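Local coordinates for protein 5-formaminoimidazole-4-carboxamide-1-(beta)-D-ribofuranosyl 5'-monophosphate synthetase (Methanocaldococcus jannaschii, PDB 2R7M) that catalyses the ATP- and formate-dependent formylation of AICAR to FAICAR, a folate-independent step of de novo purine biosynthesis, at residues P140-S145 with H197-V202; D150-V155 with I168-E173; I21-S26 with V90-F95; C99-V104 with I118-S123. All blocks are in the same frame, centred on the assembly; numbering follows the deposited sequence.

Overall arrangement
Interactions 1 and 2 belong to one small antiparallel sheet of the ATP-grasp region, their centres 9 Å apart. Strand 197-200 of interaction 1 lies beside strand 153-156 of interaction 2, with Glu199 O 2.8 Å from Ile154 N, and both contacts touch the same AMP at the nucleotide site. Interactions 3 and 4 lie in the N-terminal region, centres 13 Å apart; Phe95 CE2 meets Val104 CG2 at 4.2 Å where helix 93-99 is followed by helix 101-106. Interaction 3 adjoins a second AMP, beside residues that bind AICAR. Interactions 1 and 3 stand on opposite sides of the chain's centre, about 32 Å between centres.

Interaction 1 of 4, residues P140-S145 with H197-V202; sequences PKKYES and HIEEYV. With AMP (adenosine monophosphate), chain E.
Lys141 and Glu200 are joined by two nearly straight hydrogen bonds. Glu200 N donates to Lys141 O at 2.8 Å, in the carbonyl plane, while Lys141 N gives its hydrogen to Glu200 OE1 at 3.0 Å, meeting the lone pair directed away from the other carboxylate oxygen. Glu200 CG stands anti to the backbone N (chi1 177°) and the chain beyond it is extended, which carries OE1 back alongside the edge strand. Farther along, a more bent bond runs from Tyr143 N to Ile198 O at 3.0 Å, and Tyr143 CB packs on Ile198 CG2. The Tyr143 ring turns its edge to Glu200 N, and its hydroxyl is bonded to Asp150. Lys142 NZ folds back onto Pro140 O instead of reaching Glu199. This antiparallel pairing forms one margin of the small ATP-grasp sheet that holds the adenine. Glu199 OE2 accepts a hydrogen bond from the amino nitrogen N6 of AMP at 2.8 Å and also forms a salt bridge with Lys156; Glu200 O takes a weak bond from N6, and Val202 N donates to AMP N1 at 2.8 Å. Between these two backbone contacts, Tyr201 presents a ring face to AMP C2, which lies 3.6 Å above the plane over the ring centre. Replacing Tyr201 by an alanine would probably leave the C2 edge of the adenine without this cover and remove packing against Ile239 of a second subunit.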
# COMPACT_ATOMS: atom_id res chain seq x y z
N PRO A 140 -1.18 -35.84 25.30
CA PRO A 140 -0.81 -36.21 26.68
C PRO A 140 -1.25 -37.64 27.02
O PRO A 140 -2.29 -38.10 26.55
CB PRO A 140 -1.60 -35.22 27.52
CG PRO A 140 -1.86 -34.07 26.61
CD PRO A 140 -2.07 -34.68 25.27
N LYS A 141 -0.45 -38.34 27.82
CA LYS A 141 -0.82 -39.67 28.29
C LYS A 141 -2.07 -39.57 29.17
O LYS A 141 -2.18 -38.67 30.00
CB LYS A 141 0.35 -40.31 29.05
CG LYS A 141 0.16 -41.76 29.42
CD LYS A 141 1.44 -42.56 29.19
CE LYS A 141 2.70 -41.70 29.30
NZ LYS A 141 3.02 -41.27 30.69
N LYS A 142 -3.03 -40.46 28.97
CA LYS A 142 -4.29 -40.43 29.73
C LYS A 142 -4.24 -41.34 30.96
O LYS A 142 -3.51 -42.33 30.98
CB LYS A 142 -5.47 -40.82 28.84
CG LYS A 142 -5.65 -39.94 27.61
CD LYS A 142 -5.74 -38.46 27.98
CE LYS A 142 -6.02 -37.59 26.76
NZ LYS A 142 -4.97 -37.72 25.71
N TYR A 143 -5.02 -40.99 31.98
CA TYR A 143 -5.09 -41.78 33.22
C TYR A 143 -6.52 -42.14 33.60
O TYR A 143 -7.37 -41.26 33.81
CB TYR A 143 -4.39 -41.05 34.38
CG TYR A 143 -2.90 -40.90 34.15
CD1 TYR A 143 -2.00 -41.82 34.68
CD2 TYR A 143 -2.40 -39.85 33.38
CE1 TYR A 143 -0.64 -41.69 34.46
CE2 TYR A 143 -1.05 -39.71 33.16
CZ TYR A 143 -0.17 -40.63 33.69
OH TYR A 143 1.18 -40.49 33.46
N GLU A 144 -6.79 -43.44 33.69
CA GLU A 144 -8.14 -43.92 33.96
C GLU A 144 -8.65 -43.49 35.33
O GLU A 144 -9.80 -43.07 35.47
CB GLU A 144 -8.23 -45.44 33.80
CG GLU A 144 -7.56 -45.99 32.54
CD GLU A 144 -8.00 -45.27 31.26
OE1 GLU A 144 -7.12 -44.84 30.49
OE2 GLU A 144 -9.23 -45.14 31.05
N SER A 145 -7.79 -43.57 36.34
CA SER A 145 -8.18 -43.17 37.70
C SER A 145 -7.04 -42.57 38.51
O SER A 145 -5.87 -42.71 38.14
CB SER A 145 -8.82 -44.36 38.45
OG SER A 145 -8.03 -45.53 38.35
N HIS A 197 -11.10 -35.83 34.43
CA HIS A 197 -10.21 -36.24 33.36
C HIS A 197 -8.76 -35.93 33.71
O HIS A 197 -8.38 -34.77 33.90
CB HIS A 197 -10.63 -35.62 32.02
CG HIS A 197 -11.83 -36.29 31.42
ND1 HIS A 197 -13.13 -35.93 31.74
CD2 HIS A 197 -11.93 -37.31 30.53
CE1 HIS A 197 -13.97 -36.69 31.06
NE2 HIS A 197 -13.27 -37.54 30.32
N ILE A 198 -7.96 -36.98 33.82
CA ILE A 198 -6.60 -36.88 34.31
C ILE A 198 -5.66 -37.17 33.17
O ILE A 198 -5.80 -38.19 32.49
CB ILE A 198 -6.34 -37.92 35.43
CG1 ILE A 198 -7.36 -37.76 36.57
CG2 ILE A 198 -4.91 -37.83 35.96
CD1 ILE A 198 -7.46 -38.98 37.47
N GLU A 199 -4.69 -36.29 32.94
CA GLU A 199 -3.70 -36.54 31.91
C GLU A 199 -2.33 -36.05 32.30
O GLU A 199 -2.17 -35.21 33.18
CB GLU A 199 -4.12 -35.94 30.55
CG GLU A 199 -4.43 -34.44 30.57
CD GLU A 199 -4.68 -33.86 29.17
OE1 GLU A 199 -5.37 -34.52 28.36
OE2 GLU A 199 -4.19 -32.76 28.88
N GLU A 200 -1.33 -36.61 31.64
CA GLU A 200 0.04 -36.16 31.77
C GLU A 200 0.14 -34.64 31.73
O GLU A 200 -0.44 -34.00 30.85
CB GLU A 200 0.85 -36.76 30.63
CG GLU A 200 2.28 -36.33 30.58
CD GLU A 200 3.00 -36.89 29.38
OE1 GLU A 200 2.33 -37.51 28.51
OE2 GLU A 200 4.23 -36.71 29.31
N TYR A 201 0.87 -34.05 32.67
CA TYR A 201 1.18 -32.63 32.62
C TYR A 201 2.37 -32.46 31.68
O TYR A 201 3.48 -32.93 31.98
CB TYR A 201 1.51 -32.07 34.01
CG TYR A 201 1.59 -30.55 34.03
CD1 TYR A 201 0.50 -29.78 34.40
CD2 TYR A 201 2.76 -29.89 33.64
CE1 TYR A 201 0.56 -28.39 34.40
CE2 TYR A 201 2.82 -28.50 33.63
CZ TYR A 201 1.72 -27.76 34.00
OH TYR A 201 1.78 -26.38 34.00
N VAL A 202 2.15 -31.85 30.52
CA VAL A 202 3.25 -31.60 29.59
C VAL A 202 3.93 -30.28 29.95
O VAL A 202 3.29 -29.24 30.04
CB VAL A 202 2.79 -31.63 28.10
CG1 VAL A 202 3.97 -31.34 27.17
CG2 VAL A 202 2.17 -32.99 27.75
P AMP E . -7.85 -26.80 28.13
O1P AMP E . -7.86 -26.03 26.83
O2P AMP E . -8.98 -26.47 29.07
O3P AMP E . -7.52 -28.26 27.95
O5' AMP E . -6.57 -26.28 28.95
C5' AMP E . -6.59 -25.06 29.67
C4' AMP E . -5.13 -24.71 29.89
O4' AMP E . -4.53 -25.67 30.78
C3' AMP E . -4.33 -24.81 28.60
O3' AMP E . -4.37 -23.61 27.81
C2' AMP E . -2.94 -25.13 29.10
O2' AMP E . -2.23 -23.92 29.39
C1' AMP E . -3.18 -25.93 30.38
N9 AMP E . -3.07 -27.36 30.01
C8 AMP E . -4.03 -28.07 29.39
N7 AMP E . -3.62 -29.34 29.15
C5 AMP E . -2.36 -29.45 29.63
C6 AMP E . -1.35 -30.52 29.72
N6 AMP E . -1.60 -31.75 29.22
N1 AMP E . -0.17 -30.22 30.29
C2 AMP E . 0.10 -28.99 30.77
N3 AMP E . -0.77 -27.97 30.73
C4 AMP E . -2.00 -28.13 30.17

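Interaction 2 of 4, residues D150-V155 with I168-E173; sequences DGTVIV and IASSTE. With AMP (adenosine monophosphate), chain E.
Thr152 OG1 donates to Ser170 OG at 2.8 Å, a hydroxyl-to-hydroxyl bond where the beta hairpin of strands 153-156 and 166-169 gives way to loop. This hairpin belongs to the ATP-grasp sheet beside the nucleotide. Within it Val153 and Ala169 form an antiparallel hydrogen-bonded pair: Val153 N donates to Ala169 O at 2.8 Å, almost along the C=O axis, and Ala169 N returns a longer bond to Val153 O, reaching it 33° from the carbonyl plane. The next pair, Ile154 with Ile168, is non-hydrogen-bonded, and Ile168 CA lends a CA-H...O contact to Val153 O. On the face that carries Val153 and Ala169, CG2 of the valine touches CB of the alanine at 4.0 Å. Thr152 CG2 lies anti to its own backbone N, since chi1 of -55° sets OG1 beside that nitrogen; the residue thereby offers its hydroxyl to Ser170 and its methyl to Ile168. Met247 of a second subunit packs against both Thr152 and Ser170. Just past the strand, Ser171 is the N-cap of helix 172-183, its OG bonded to Glu174 N. Ile154 faces the ligand: CD1 comes within 3.7 Å of AMP N9, and CG2 lies near C5 and C6, so an aliphatic surface backs the base. Across the hairpin the methyls Thr152 CG2 and Ile168 CG2 are pressed to 3.4 Å, closer than two methyls normally come.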
# COMPACT_ATOMS: atom_id res chain seq x y z
N ASP A 150 1.32 -41.55 38.35
CA ASP A 150 2.71 -41.92 38.62
C ASP A 150 3.67 -40.79 38.22
O ASP A 150 4.87 -41.01 38.07
CB ASP A 150 3.08 -43.19 37.86
CG ASP A 150 2.97 -43.02 36.34
OD1 ASP A 150 2.53 -41.94 35.88
OD2 ASP A 150 3.32 -43.97 35.61
N GLY A 151 3.13 -39.60 38.05
CA GLY A 151 3.93 -38.44 37.66
C GLY A 151 3.11 -37.20 37.92
O GLY A 151 2.09 -37.26 38.59
N THR A 152 3.56 -36.06 37.40
CA THR A 152 2.75 -34.86 37.49
C THR A 152 1.65 -34.93 36.43
O THR A 152 1.90 -35.24 35.26
CB THR A 152 3.59 -33.57 37.36
OG1 THR A 152 4.64 -33.59 38.34
CG2 THR A 152 2.73 -32.34 37.61
N VAL A 153 0.42 -34.68 36.86
CA VAL A 153 -0.72 -34.72 35.97
C VAL A 153 -1.48 -33.42 36.10
O VAL A 153 -1.29 -32.67 37.07
CB VAL A 153 -1.70 -35.89 36.29
CG1 VAL A 153 -1.04 -37.25 36.05
CG2 VAL A 153 -2.24 -35.77 37.70
N ILE A 154 -2.33 -33.13 35.13
CA ILE A 154 -3.26 -32.03 35.26
C ILE A 154 -4.64 -32.65 35.21
O ILE A 154 -4.86 -33.61 34.48
CB ILE A 154 -3.08 -30.96 34.14
CG1 ILE A 154 -4.00 -29.76 34.38
CG2 ILE A 154 -3.29 -31.58 32.76
CD1 ILE A 154 -3.83 -28.63 33.36
N VAL A 155 -5.58 -32.11 35.99
CA VAL A 155 -6.90 -32.72 36.06
C VAL A 155 -7.99 -31.75 35.64
O VAL A 155 -8.14 -30.69 36.25
CB VAL A 155 -7.21 -33.28 37.47
CG1 VAL A 155 -8.50 -34.10 37.43
CG2 VAL A 155 -6.06 -34.13 37.97
N ILE A 168 -3.29 -29.47 39.69
CA ILE A 168 -2.14 -30.30 39.39
C ILE A 168 -1.90 -31.27 40.55
O ILE A 168 -2.06 -30.90 41.72
CB ILE A 168 -0.86 -29.44 39.20
CG1 ILE A 168 -1.11 -28.34 38.14
CG2 ILE A 168 0.34 -30.30 38.84
CD1 ILE A 168 0.05 -27.37 37.98
N ALA A 169 -1.54 -32.51 40.23
CA ALA A 169 -1.23 -33.49 41.24
C ALA A 169 0.00 -34.28 40.84
O ALA A 169 0.20 -34.54 39.65
CB ALA A 169 -2.42 -34.42 41.47
N SER A 170 0.82 -34.65 41.82
CA SER A 170 1.99 -35.51 41.58
C SER A 170 1.88 -36.90 42.25
O SER A 170 2.83 -37.69 42.22
CB SER A 170 3.29 -34.82 42.00
OG SER A 170 3.81 -33.99 40.96
N SER A 171 0.72 -37.17 42.85
CA SER A 171 0.44 -38.48 43.47
C SER A 171 -1.06 -38.68 43.64
O SER A 171 -1.84 -37.72 43.58
CB SER A 171 1.13 -38.60 44.83
OG SER A 171 0.60 -37.64 45.74
N THR A 172 -1.46 -39.93 43.87
CA THR A 172 -2.86 -40.26 44.19
C THR A 172 -3.35 -39.48 45.40
O THR A 172 -4.45 -38.93 45.41
CB THR A 172 -3.02 -41.76 44.47
OG1 THR A 172 -2.44 -42.52 43.40
CG2 THR A 172 -4.47 -42.13 44.61
N GLU A 173 -2.51 -39.44 46.44
CA GLU A 173 -2.82 -38.73 47.67
C GLU A 173 -3.07 -37.25 47.43
O GLU A 173 -4.06 -36.69 47.92
CB GLU A 173 -1.68 -38.91 48.68
CG GLU A 173 -1.90 -38.18 49.99
CD GLU A 173 -0.65 -38.15 50.85
OE1 GLU A 173 0.41 -38.61 50.39
OE2 GLU A 173 -0.74 -37.65 52.00
P AMP E . -7.85 -26.80 28.13
O1P AMP E . -7.86 -26.03 26.83
O2P AMP E . -8.98 -26.47 29.07
O3P AMP E . -7.52 -28.26 27.95
O5' AMP E . -6.57 -26.28 28.95
C5' AMP E . -6.59 -25.06 29.67
C4' AMP E . -5.13 -24.71 29.89
O4' AMP E . -4.53 -25.67 30.78
C3' AMP E . -4.33 -24.81 28.60
O3' AMP E . -4.37 -23.61 27.81
C2' AMP E . -2.94 -25.13 29.10
O2' AMP E . -2.23 -23.92 29.39
C1' AMP E . -3.18 -25.93 30.38
N9 AMP E . -3.07 -27.36 30.01
C8 AMP E . -4.03 -28.07 29.39
N7 AMP E . -3.62 -29.34 29.15
C5 AMP E . -2.36 -29.45 29.63
C6 AMP E . -1.35 -30.52 29.72
N6 AMP E . -1.60 -31.75 29.22
N1 AMP E . -0.17 -30.22 30.29
C2 AMP E . 0.10 -28.99 30.77
N3 AMP E . -0.77 -27.97 30.73
C4 AMP E . -2.00 -28.13 30.17

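Interaction 3 of 4, residues I21-S26 with V90-F95; sequences IATLGS and VPHGSF. With AMP (adenosine monophosphate), chain F.
Two torsions bring Thr23 and His92 onto their partners. In Thr23, chi1 of -154° swings OG1 roughly anti to the backbone N and over to Val90 O; in His92, chi1 of 60° holds the ring between backbone N and carbonyl carbon, turned toward strand 20-24. The contact lies at the C-terminal ends of the strands of the parallel sheet of this Rossmann-like region, where strand 20-24 runs beside strand 87-89 and the loops following both approach a bound AMP. Val90 N donates to Ala22 O at 2.8 Å, continuing the strand pairing, and Thr23 OG1 gives its hydrogen to Val90 O at 2.6 Å, in the carbonyl plane. Val90 is thus gripped through both its N-H and its carbonyl, while its CG2 packs on Ile21 CG2.

His92, the N-cap residue of helix 93-99, reaches across to the end of strand 20-24. Its NE2 donates to Leu24 O at 2.9 Å with the acceptor close to the ring plane, whereas Ser26 O sits over one face of the ring. The ring also meets that of His27, a residue that binds AICAR, with planes about 20° apart. Leu24 completes the apolar side: CD2 rests 3.7 Å from Phe95 CA, and CB lies at the edge of the Phe95 ring. Beyond the inverse gamma turn centred on Gly25, Ser26 approaches Ser94, which also binds AICAR. Ser26 OG lies 3.9 Å from AMP O2P.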
# COMPACT_ATOMS: atom_id res chain seq x y z
N ILE A 21 -21.58 -11.83 4.56
CA ILE A 21 -20.99 -12.71 5.56
C ILE A 21 -21.53 -12.31 6.91
O ILE A 21 -21.49 -11.13 7.29
CB ILE A 21 -19.44 -12.67 5.50
CG1 ILE A 21 -18.96 -13.30 4.19
CG2 ILE A 21 -18.83 -13.41 6.70
CD1 ILE A 21 -17.49 -13.21 3.98
N ALA A 22 -22.09 -13.27 7.63
CA ALA A 22 -22.65 -13.00 8.95
C ALA A 22 -21.91 -13.75 10.05
O ALA A 22 -21.29 -14.79 9.80
CB ALA A 22 -24.14 -13.33 8.97
N THR A 23 -21.99 -13.23 11.27
CA THR A 23 -21.48 -13.94 12.43
C THR A 23 -21.99 -13.28 13.70
O THR A 23 -22.56 -12.18 13.66
CB THR A 23 -19.92 -14.02 12.46
OG1 THR A 23 -19.51 -15.18 13.21
CG2 THR A 23 -19.31 -12.78 13.08
N LEU A 24 -21.81 -13.96 14.82
CA LEU A 24 -22.19 -13.41 16.11
C LEU A 24 -21.11 -12.46 16.60
O LEU A 24 -19.91 -12.74 16.50
CB LEU A 24 -22.43 -14.55 17.11
CG LEU A 24 -22.76 -14.19 18.56
CD1 LEU A 24 -24.11 -13.54 18.63
CD2 LEU A 24 -22.71 -15.43 19.45
N GLY A 25 -21.53 -11.33 17.15
CA GLY A 25 -20.60 -10.33 17.63
C GLY A 25 -19.90 -10.76 18.91
O GLY A 25 -20.29 -10.34 20.00
N SER A 26 -18.87 -11.59 18.77
CA SER A 26 -18.07 -12.06 19.89
C SER A 26 -16.98 -13.00 19.40
O SER A 26 -16.91 -13.32 18.22
CB SER A 26 -18.94 -12.78 20.93
OG SER A 26 -18.17 -13.25 22.02
N VAL A 90 -20.41 -17.48 9.50
CA VAL A 90 -19.10 -18.03 9.88
C VAL A 90 -19.14 -18.43 11.35
O VAL A 90 -19.30 -17.58 12.23
CB VAL A 90 -17.93 -17.05 9.56
CG1 VAL A 90 -16.61 -17.54 10.17
CG2 VAL A 90 -17.77 -16.89 8.04
N PRO A 91 -19.03 -19.74 11.62
CA PRO A 91 -19.18 -20.21 12.98
C PRO A 91 -17.92 -19.98 13.81
O PRO A 91 -16.80 -19.95 13.29
CB PRO A 91 -19.42 -21.71 12.80
CG PRO A 91 -18.69 -22.06 11.57
CD PRO A 91 -18.78 -20.84 10.67
N HIS A 92 -18.13 -19.82 15.11
CA HIS A 92 -17.02 -19.69 16.04
C HIS A 92 -17.44 -20.12 17.45
O HIS A 92 -18.62 -20.34 17.71
CB HIS A 92 -16.45 -18.27 16.00
CG HIS A 92 -17.43 -17.20 16.37
ND1 HIS A 92 -18.16 -17.23 17.54
CD2 HIS A 92 -17.76 -16.04 15.75
CE1 HIS A 92 -18.91 -16.14 17.61
NE2 HIS A 92 -18.68 -15.40 16.54
N GLY A 93 -16.46 -20.24 18.34
CA GLY A 93 -16.70 -20.70 19.71
C GLY A 93 -17.97 -20.20 20.37
O GLY A 93 -18.77 -20.99 20.86
N SER A 94 -18.13 -18.88 20.40
CA SER A 94 -19.27 -18.25 21.07
C SER A 94 -20.60 -18.54 20.40
O SER A 94 -21.63 -18.68 21.08
CB SER A 94 -19.08 -16.73 21.15
OG SER A 94 -18.27 -16.36 22.24
N PHE A 95 -20.59 -18.60 19.07
CA PHE A 95 -21.82 -18.80 18.31
C PHE A 95 -22.39 -20.18 18.62
O PHE A 95 -23.60 -20.33 18.82
CB PHE A 95 -21.56 -18.67 16.81
CG PHE A 95 -22.66 -19.22 15.96
CD1 PHE A 95 -23.86 -18.52 15.81
CD2 PHE A 95 -22.52 -20.44 15.33
CE1 PHE A 95 -24.88 -19.03 15.04
CE2 PHE A 95 -23.54 -20.96 14.55
CZ PHE A 95 -24.73 -20.25 14.41
P AMP F . -16.48 -16.57 25.19
O1P AMP F . -16.62 -17.17 26.57
O2P AMP F . -17.80 -16.30 24.50
O3P AMP F . -15.51 -15.41 25.10
O5' AMP F . -15.76 -17.70 24.29
C5' AMP F . -16.30 -19.01 24.13
C4' AMP F . -15.19 -20.06 24.26
O4' AMP F . -14.20 -19.92 23.23
C3' AMP F . -14.44 -19.99 25.59
O3' AMP F . -14.97 -20.94 26.50
C2' AMP F . -12.99 -20.31 25.25
O2' AMP F . -12.69 -21.69 25.46
C1' AMP F . -12.87 -20.04 23.77
N9 AMP F . -12.13 -18.76 23.59
C8 AMP F . -12.70 -17.54 23.56
N7 AMP F . -11.77 -16.58 23.39
C5 AMP F . -10.57 -17.19 23.29
C6 AMP F . -9.17 -16.75 23.10
N6 AMP F . -8.88 -15.42 22.97
N1 AMP F . -8.21 -17.70 23.07
C2 AMP F . -8.51 -19.01 23.20
N3 AMP F . -9.75 -19.47 23.38
C4 AMP F . -10.81 -18.63 23.44

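Interaction 4 of 4, residues C99-V104 with I118-S123; sequences CGLDNV and ILRWES
Leu101 CG lies over one face of the Arg120 guanidinium, while Asp102 meets the same group at its edge. Arg120 NH1 donates to Asp102 OD1 at 2.9 Å and nearly straight (164°), forming a salt bridge. The carboxylate and guanidinium planes are turned 65° apart. OD1 lies in the guanidinium plane, but NH1 comes to it from above the carboxylate plane; one hydrogen bond links the two groups. The arginine chain is extended from CG to NE, which carries its charged end across to the aspartate. An alanine in place of Arg120 would probably leave Asp102 without this charge mate and strip Leu101 of the flat group lying against it. Leu101 CG is anti to the backbone N (chi1 177°), and its two methyls part company: CD1 touches Leu119 CB at 4.0 Å, and CD2 packs close to Ser123 CB at 3.5 Å. Deeper in, Val104 CG1 meets Leu119 CD1, and Ile96 of the preceding helix touches both Leu101 and Leu119. The contact is a packing of helix 101-106 against the weakly helical turn 120-123 that leads into helix 125-134, apolar inside with a salt bridge at its more exposed margin.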
# COMPACT_ATOMS: atom_id res chain seq x y z
N CYS A 99 -25.91 -20.67 20.60
CA CYS A 99 -26.92 -21.26 19.73
C CYS A 99 -27.23 -22.69 20.18
O CYS A 99 -28.33 -23.19 19.96
CB CYS A 99 -26.44 -21.23 18.28
SG CYS A 99 -27.68 -21.73 17.07
N GLY A 100 -26.24 -23.33 20.80
CA GLY A 100 -26.36 -24.72 21.20
C GLY A 100 -26.03 -25.64 20.06
O GLY A 100 -26.59 -25.53 18.97
N LEU A 101 -25.12 -26.57 20.31
CA LEU A 101 -24.55 -27.43 19.28
C LEU A 101 -25.55 -28.42 18.66
O LEU A 101 -25.33 -28.93 17.56
CB LEU A 101 -23.32 -28.17 19.83
CG LEU A 101 -22.62 -29.17 18.92
CD1 LEU A 101 -22.11 -28.50 17.65
CD2 LEU A 101 -21.48 -29.84 19.68
N ASP A 102 -26.64 -28.70 19.37
CA ASP A 102 -27.70 -29.53 18.80
C ASP A 102 -28.54 -28.72 17.83
O ASP A 102 -28.87 -29.18 16.73
CB ASP A 102 -28.58 -30.14 19.89
CG ASP A 102 -28.19 -31.56 20.22
OD1 ASP A 102 -27.17 -31.76 20.93
OD2 ASP A 102 -28.90 -32.49 19.77
N ASN A 103 -28.89 -27.50 18.24
CA ASN A 103 -29.56 -26.55 17.36
C ASN A 103 -28.73 -26.26 16.11
O ASN A 103 -29.28 -26.13 15.03
CB ASN A 103 -29.83 -25.25 18.11
CG ASN A 103 -30.81 -25.42 19.25
OD1 ASN A 103 -31.48 -26.45 19.35
ND2 ASN A 103 -30.91 -24.42 20.11
N VAL A 104 -27.41 -26.18 16.27
CA VAL A 104 -26.52 -25.97 15.14
C VAL A 104 -26.63 -27.12 14.15
O VAL A 104 -26.72 -26.90 12.94
CB VAL A 104 -25.04 -25.79 15.57
CG1 VAL A 104 -24.12 -25.83 14.36
CG2 VAL A 104 -24.85 -24.49 16.35
N ILE A 118 -18.50 -31.74 11.77
CA ILE A 118 -17.25 -31.89 12.50
C ILE A 118 -17.15 -30.99 13.73
O ILE A 118 -16.19 -31.09 14.49
CB ILE A 118 -16.01 -31.71 11.59
CG1 ILE A 118 -14.84 -32.52 12.13
CG2 ILE A 118 -15.64 -30.22 11.46
CD1 ILE A 118 -13.57 -32.38 11.33
N LEU A 119 -18.13 -30.13 13.93
CA LEU A 119 -18.14 -29.28 15.10
C LEU A 119 -18.43 -30.11 16.36
O LEU A 119 -18.13 -29.69 17.48
CB LEU A 119 -19.15 -28.14 14.94
CG LEU A 119 -18.86 -27.14 13.81
CD1 LEU A 119 -19.97 -26.10 13.68
CD2 LEU A 119 -17.52 -26.46 14.00
N ARG A 120 -19.02 -31.29 16.17
CA ARG A 120 -19.28 -32.21 17.27
C ARG A 120 -17.99 -32.86 17.74
O ARG A 120 -17.83 -33.15 18.93
CB ARG A 120 -20.28 -33.29 16.87
CG ARG A 120 -21.71 -32.90 17.08
CD ARG A 120 -22.60 -34.11 17.30
NE ARG A 120 -23.99 -33.71 17.48
CZ ARG A 120 -24.45 -33.12 18.56
NH1 ARG A 120 -25.73 -32.78 18.64
NH2 ARG A 120 -23.64 -32.85 19.57
N TRP A 121 -17.08 -33.10 16.81
CA TRP A 121 -15.82 -33.77 17.12
C TRP A 121 -14.85 -32.95 17.96
O TRP A 121 -13.90 -33.49 18.52
CB TRP A 121 -15.15 -34.25 15.84
CG TRP A 121 -15.79 -35.48 15.29
CD1 TRP A 121 -17.06 -35.60 14.79
CD2 TRP A 121 -15.19 -36.78 15.18
NE1 TRP A 121 -17.28 -36.89 14.38
CE2 TRP A 121 -16.15 -37.64 14.61
CE3 TRP A 121 -13.94 -37.30 15.52
CZ2 TRP A 121 -15.90 -38.98 14.37
CZ3 TRP A 121 -13.68 -38.63 15.28
CH2 TRP A 121 -14.66 -39.46 14.70
N GLU A 122 -15.08 -31.64 18.06
CA GLU A 122 -14.24 -30.80 18.90
C GLU A 122 -14.89 -30.65 20.27
O GLU A 122 -14.22 -30.31 21.25
CB GLU A 122 -14.01 -29.42 18.26
CG GLU A 122 -15.22 -28.50 18.36
CD GLU A 122 -14.94 -27.07 17.92
OE1 GLU A 122 -15.90 -26.27 17.86
OE2 GLU A 122 -13.77 -26.73 17.64
N SER A 123 -16.19 -30.90 20.33
CA SER A 123 -16.96 -30.72 21.55
C SER A 123 -16.78 -31.89 22.52
O SER A 123 -16.83 -31.70 23.73
CB SER A 123 -18.45 -30.55 21.22
OG SER A 123 -18.97 -31.73 20.62